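Long-range contacts in cytochrome c2 (Rhodobacter sphaeroides, PDB 1CXC), which carries electrons to the oxidized bacteriochlorophyll of the photosynthetic apparatus by means of a covalently bound heme c: residues 9-14 and 111-116; 62-67 and 88-93. All blocks are in the same frame, centred on the assembly; numbering follows the deposited sequence.

Interaction 1. Residues 9-14 and 111-116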
loop_
_atom_site.group_PDB
_atom_site.type_symbol
_atom_site.label_atom_id
_atom_site.label_comp_id
_atom_site.label_asym_id
_atom_site.label_seq_id
_atom_site.Cartn_x
_atom_site.Cartn_y
_atom_site.Cartn_z
ATOM N N ALA A 9 4.502 9.644 -8.881
ATOM C CA ALA A 9 3.533 9.218 -9.884
ATOM C C ALA A 9 4.183 8.294 -10.900
ATOM O O ALA A 9 3.505 7.428 -11.437
ATOM C CB ALA A 9 2.999 10.429 -10.634
ATOM N N LYS A 10 5.398 8.638 -11.375
ATOM C CA LYS A 10 6.093 7.789 -12.332
ATOM C C LYS A 10 6.477 6.473 -11.710
ATOM O O LYS A 10 6.447 5.415 -12.332
ATOM C CB LYS A 10 7.368 8.456 -12.797
ATOM C CG LYS A 10 8.063 7.657 -13.894
ATOM C CD LYS A 10 9.352 8.368 -14.297
ATOM C CE LYS A 10 9.852 7.872 -15.648
ATOM N N ALA A 11 7.010 6.515 -10.499
ATOM C CA ALA A 11 7.413 5.284 -9.845
ATOM C C ALA A 11 6.240 4.358 -9.532
ATOM O O ALA A 11 6.388 3.134 -9.539
ATOM C CB ALA A 11 8.119 5.655 -8.544
ATOM N N PHE A 12 5.027 4.913 -9.503
ATOM C CA PHE A 12 3.822 4.140 -9.219
ATOM C C PHE A 12 3.408 3.237 -10.387
ATOM O O PHE A 12 2.617 2.299 -10.252
ATOM C CB PHE A 12 2.681 5.091 -8.851
ATOM C CG PHE A 12 1.449 4.387 -8.308
ATOM C CD1 PHE A 12 1.499 3.789 -7.060
ATOM C CD2 PHE A 12 0.337 4.240 -9.105
ATOM C CE1 PHE A 12 0.435 3.023 -6.625
ATOM C CE2 PHE A 12 -0.722 3.469 -8.674
ATOM C CZ PHE A 12 -0.675 2.856 -7.435
ATOM N N ASN A 13 3.988 3.433 -11.571
ATOM C CA ASN A 13 3.625 2.561 -12.672
ATOM C C ASN A 13 3.944 1.143 -12.308
ATOM O O ASN A 13 3.290 0.241 -12.786
ATOM C CB ASN A 13 4.416 2.862 -13.931
ATOM C CG ASN A 13 4.228 4.261 -14.482
ATOM O OD1 ASN A 13 5.188 4.865 -14.966
ATOM N ND2 ASN A 13 3.013 4.816 -14.442
ATOM N N GLN A 14 5.029 0.893 -11.575
ATOM C CA GLN A 14 5.367 -0.481 -11.221
ATOM C C GLN A 14 4.255 -1.175 -10.453
ATOM O O GLN A 14 4.191 -2.402 -10.396
ATOM C CB GLN A 14 6.601 -0.566 -10.342
ATOM C CG GLN A 14 7.407 0.710 -10.187
ATOM C CD GLN A 14 8.804 0.433 -9.644
ATOM O OE1 GLN A 14 9.288 -0.700 -9.666
ATOM N NE2 GLN A 14 9.491 1.457 -9.145
ATOM N N HIS A 111 9.486 6.659 -0.614
ATOM C CA HIS A 111 9.087 7.943 -0.093
ATOM C C HIS A 111 8.378 8.772 -1.161
ATOM O O HIS A 111 7.481 9.533 -0.853
ATOM C CB HIS A 111 10.308 8.705 0.398
ATOM C CG HIS A 111 10.860 8.172 1.703
ATOM N ND1 HIS A 111 10.223 8.326 2.849
ATOM C CD2 HIS A 111 12.032 7.510 1.884
ATOM C CE1 HIS A 111 10.968 7.746 3.744
ATOM N NE2 HIS A 111 12.057 7.276 3.174
ATOM N N ASN A 112 8.837 8.744 -2.424
ATOM C CA ASN A 112 8.185 9.514 -3.486
ATOM C C ASN A 112 6.767 9.044 -3.732
ATOM O O ASN A 112 5.851 9.836 -3.963
ATOM C CB ASN A 112 8.970 9.423 -4.788
ATOM C CG ASN A 112 10.334 10.100 -4.707
ATOM O OD1 ASN A 112 11.256 9.779 -5.480
ATOM N ND2 ASN A 112 10.533 11.018 -3.750
ATOM N N ILE A 113 6.574 7.741 -3.750
ATOM C CA ILE A 113 5.259 7.180 -3.943
ATOM C C ILE A 113 4.354 7.544 -2.766
ATOM O O ILE A 113 3.212 7.949 -2.969
ATOM C CB ILE A 113 5.369 5.656 -4.106
ATOM C CG1 ILE A 113 5.960 5.281 -5.465
ATOM C CG2 ILE A 113 3.993 5.024 -3.924
ATOM C CD1 ILE A 113 6.219 3.777 -5.610
ATOM N N TRP A 114 4.887 7.633 -1.539
ATOM C CA TRP A 114 4.032 8.026 -0.428
ATOM C C TRP A 114 3.614 9.484 -0.600
ATOM O O TRP A 114 2.467 9.856 -0.353
ATOM C CB TRP A 114 4.763 7.855 0.911
ATOM C CG TRP A 114 3.843 8.216 2.100
ATOM C CD1 TRP A 114 4.002 9.389 2.790
ATOM C CD2 TRP A 114 2.770 7.491 2.546
ATOM N NE1 TRP A 114 3.035 9.410 3.703
ATOM C CE2 TRP A 114 2.269 8.303 3.571
ATOM C CE3 TRP A 114 2.153 6.299 2.223
ATOM C CZ2 TRP A 114 1.129 7.927 4.280
ATOM C CZ3 TRP A 114 1.022 5.921 2.939
ATOM C CH2 TRP A 114 0.515 6.723 3.959
ATOM N N ALA A 115 4.515 10.348 -1.065
ATOM C CA ALA A 115 4.154 11.737 -1.255
ATOM C C ALA A 115 3.092 11.895 -2.349
ATOM O O ALA A 115 2.184 12.734 -2.258
ATOM C CB ALA A 115 5.396 12.536 -1.645
ATOM N N TYR A 116 3.142 11.020 -3.359
ATOM C CA TYR A 116 2.169 11.036 -4.440
ATOM C C TYR A 116 0.802 10.602 -3.900
ATOM O O TYR A 116 -0.218 11.251 -4.115
ATOM C CB TYR A 116 2.676 10.082 -5.534
ATOM C CG TYR A 116 1.661 9.709 -6.606
ATOM C CD1 TYR A 116 1.083 10.704 -7.378
ATOM C CD2 TYR A 116 1.316 8.389 -6.791
ATOM C CE1 TYR A 116 0.143 10.391 -8.349
ATOM C CE2 TYR A 116 0.382 8.066 -7.752
ATOM C CZ TYR A 116 -0.199 9.066 -8.524
ATOM O OH TYR A 116 -1.154 8.742 -9.478
#
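Y116 lays its ring against the backbone of A9, whose CA stands over the ring centre, 3.6 Å from the centroid and only 4° off the normal, a CH-pi contact. The methyl of A9 extends this cover, with CB 3.7 Å from CE1 of Y116. A side chain as short as alanine's leaves the backbone near enough for its CA to sit over the ring. At CE2, the Y116 ring reaches CG of F12 at 3.9 Å; these two rings meet obliquely, their planes 49° apart. F12 in turn presents its edge to the branch methyl of I113, with CD1 4.2 Å from CG2. CG1 of I113, set beside its own backbone N (chi1 -73°), leads across to A11, where CB lies 3.8 Å away. Side chains meet across the contact by apolar packing, with the backbone of A9 over the ring and no hydrogen bond between the segments. This is the crossing of N-terminal and C-terminal helices that marks the cytochrome c fold, and I113 also touches the heme, while F12 lies near C15 and H19. Around it, I21 and A30 of the two short strands pack on both F12 and Y116, and F76 of helix 73-81 meets I113.

Interaction 2. Residues 62-67 and 88-93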
loop_
_atom_site.group_PDB
_atom_site.type_symbol
_atom_site.label_atom_id
_atom_site.label_comp_id
_atom_site.label_asym_id
_atom_site.label_seq_id
_atom_site.Cartn_x
_atom_site.Cartn_y
_atom_site.Cartn_z
ATOM N N LYS A 62 -4.304 -9.202 7.838
ATOM C CA LYS A 62 -5.476 -8.983 8.660
ATOM C C LYS A 62 -5.063 -8.864 10.128
ATOM O O LYS A 62 -5.503 -7.972 10.862
ATOM C CB LYS A 62 -6.434 -10.145 8.477
ATOM C CG LYS A 62 -7.273 -10.060 7.211
ATOM C CD LYS A 62 -8.071 -11.354 7.043
ATOM C CE LYS A 62 -8.650 -11.435 5.637
ATOM N NZ LYS A 62 -9.421 -12.652 5.430
ATOM N N GLU A 63 -4.144 -9.730 10.551
ATOM C CA GLU A 63 -3.633 -9.723 11.900
ATOM C C GLU A 63 -3.003 -8.376 12.249
ATOM O O GLU A 63 -3.045 -7.942 13.402
ATOM C CB GLU A 63 -2.580 -10.802 11.971
ATOM C CG GLU A 63 -2.197 -11.167 13.389
ATOM C CD GLU A 63 -1.078 -12.201 13.471
ATOM O OE1 GLU A 63 -1.010 -13.089 12.614
ATOM O OE2 GLU A 63 -0.351 -12.179 14.465
ATOM N N ALA A 64 -2.076 -7.916 11.408
ATOM C CA ALA A 64 -1.437 -6.641 11.650
ATOM C C ALA A 64 -2.453 -5.525 11.836
ATOM O O ALA A 64 -2.198 -4.571 12.565
ATOM C CB ALA A 64 -0.561 -6.287 10.456
ATOM N N GLY A 65 -3.462 -5.454 10.972
ATOM C CA GLY A 65 -4.477 -4.432 11.121
ATOM C C GLY A 65 -5.164 -4.585 12.480
ATOM O O GLY A 65 -5.564 -3.579 13.080
ATOM N N ALA A 66 -5.554 -5.821 12.852
ATOM C CA ALA A 66 -6.179 -6.036 14.175
ATOM C C ALA A 66 -5.285 -5.522 15.297
ATOM O O ALA A 66 -5.770 -5.039 16.312
ATOM C CB ALA A 66 -6.405 -7.512 14.457
ATOM N N LYS A 67 -3.975 -5.672 15.144
ATOM C CA LYS A 67 -3.027 -5.183 16.114
ATOM C C LYS A 67 -3.103 -3.672 16.184
ATOM O O LYS A 67 -2.304 -3.061 16.873
ATOM C CB LYS A 67 -1.611 -5.561 15.699
ATOM C CG LYS A 67 -0.922 -6.550 16.621
ATOM C CD LYS A 67 -0.749 -7.903 15.943
ATOM C CE LYS A 67 -1.447 -8.998 16.742
ATOM N NZ LYS A 67 -2.791 -9.255 16.241
ATOM N N LYS A 88 6.184 -10.078 9.438
ATOM C CA LYS A 88 6.645 -10.933 10.527
ATOM C C LYS A 88 7.088 -10.102 11.743
ATOM O O LYS A 88 6.770 -10.397 12.893
ATOM C CB LYS A 88 7.837 -11.732 10.079
ATOM C CG LYS A 88 7.512 -12.832 9.108
ATOM C CD LYS A 88 8.748 -13.696 9.045
ATOM C CE LYS A 88 8.769 -14.518 7.775
ATOM N NZ LYS A 88 7.778 -15.574 7.815
ATOM N N GLU A 89 7.761 -8.981 11.530
ATOM C CA GLU A 89 8.205 -8.213 12.667
ATOM C C GLU A 89 7.057 -7.544 13.369
ATOM O O GLU A 89 7.097 -7.343 14.576
ATOM C CB GLU A 89 9.219 -7.163 12.236
ATOM C CG GLU A 89 10.465 -7.777 11.601
ATOM C CD GLU A 89 11.462 -6.773 11.027
ATOM N N TYR A 90 6.236 -6.847 12.598
ATOM C CA TYR A 90 5.112 -6.141 13.163
ATOM C C TYR A 90 4.210 -7.058 13.972
ATOM O O TYR A 90 3.598 -6.630 14.947
ATOM C CB TYR A 90 4.306 -5.505 12.043
ATOM C CG TYR A 90 3.332 -4.477 12.577
ATOM C CD1 TYR A 90 3.766 -3.185 12.816
ATOM C CD2 TYR A 90 2.070 -4.866 12.966
ATOM C CE1 TYR A 90 2.936 -2.293 13.467
ATOM C CE2 TYR A 90 1.246 -3.976 13.617
ATOM C CZ TYR A 90 1.687 -2.706 13.859
ATOM O OH TYR A 90 0.842 -1.797 14.447
ATOM N N THR A 91 3.704 -8.059 13.283
ATOM C CA THR A 91 2.796 -9.032 13.841
ATOM C C THR A 91 3.384 -9.809 15.030
ATOM O O THR A 91 2.667 -10.203 15.953
ATOM C CB THR A 91 2.487 -9.916 12.637
ATOM O OG1 THR A 91 1.112 -9.799 12.366
ATOM C CG2 THR A 91 2.959 -11.328 12.793
ATOM N N GLY A 92 4.717 -9.890 15.138
ATOM C CA GLY A 92 5.300 -10.654 16.232
ATOM C C GLY A 92 5.146 -12.160 16.029
ATOM O O GLY A 92 5.647 -12.955 16.814
ATOM N N ASP A 93 4.769 -12.566 14.827
ATOM C CA ASP A 93 4.619 -13.972 14.529
ATOM C C ASP A 93 5.556 -14.293 13.378
ATOM O O ASP A 93 5.271 -13.972 12.235
ATOM C CB ASP A 93 3.190 -14.232 14.132
ATOM C CG ASP A 93 2.956 -15.557 13.439
ATOM O OD1 ASP A 93 3.802 -16.435 13.551
ATOM O OD2 ASP A 93 1.799 -15.826 13.140
#
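The C-terminal ends of two helices, 59-66 and 83-91, meet here in the helical part of a class I cytochrome c, where A64 and T91 bring their CA atoms within 5.3 Å. A residue as small as alanine allows this approach: CB of A64 packs on CD2 of Y90, 3.9 Å away. The Y90 ring, with CG anti to the backbone N (chi1 -166°), reaches across to helix 59-66 and takes CB of K67 at its edge, near the ring plane, 3.9 Å from CE2. Beside this apolar patch, E63 sends an extended side chain across T91 at about a right angle. CD of E63 comes to 3.4 Å from OG1 of T91, and the threonine methyl, CG2, lies 3.8 Å from OE2 of E63. Shortening E63 to an alanine is likely to leave the hydroxyl and methyl of T91 without the chain that lies across them and to open a gap between the helices.

The carboxylate of E63 also comes near that of D93, OE1 to OD2 4.0 Å, an approach of like charges that may raise the proton affinity of either group; D93 turns its other oxygen, OD1, to the backbone N of K95. K67 folds back, bent at chi2, chi3 and chi4, until NZ donates to O of E63 at 3.1 Å. That carbonyl also accepts from the backbone N of K67, the two donors coming from opposite faces of its plane, which leaves this one carbonyl oxygen held by two bonds. L69 packs against both A64 and Y90. Helix 83-91 ends just before G92, whose backbone angles, with positive phi (73°), would jam a side chain against the preceding carbonyl; a glycine with positive phi just past the last helical turn is a common way to end an alpha-helix.

In the fold
Interactions 1 and 2 lie on opposite sides of the chain's centre, about 25 Å apart between centres, and do not touch. Each joins two helices, but no helix is shared: interaction 1 ties the two terminal helices together, whereas interaction 2 joins 59-66 to 83-91, both within the sequence that interaction 1 spans. Both are partly buried, but interaction 1 has no exposed residue among those that touch and borders the heme, whereas interaction 2 lies farther out and includes the exposed K67. The chemistry follows the place: 9-14 and 111-116 meet mainly through aromatic and aliphatic groups; 62-67 and 88-93 combine a small apolar patch with carboxylates, a hydroxyl and a lysine. In both, alanine lets backbones come close and tyrosine spans between the helices.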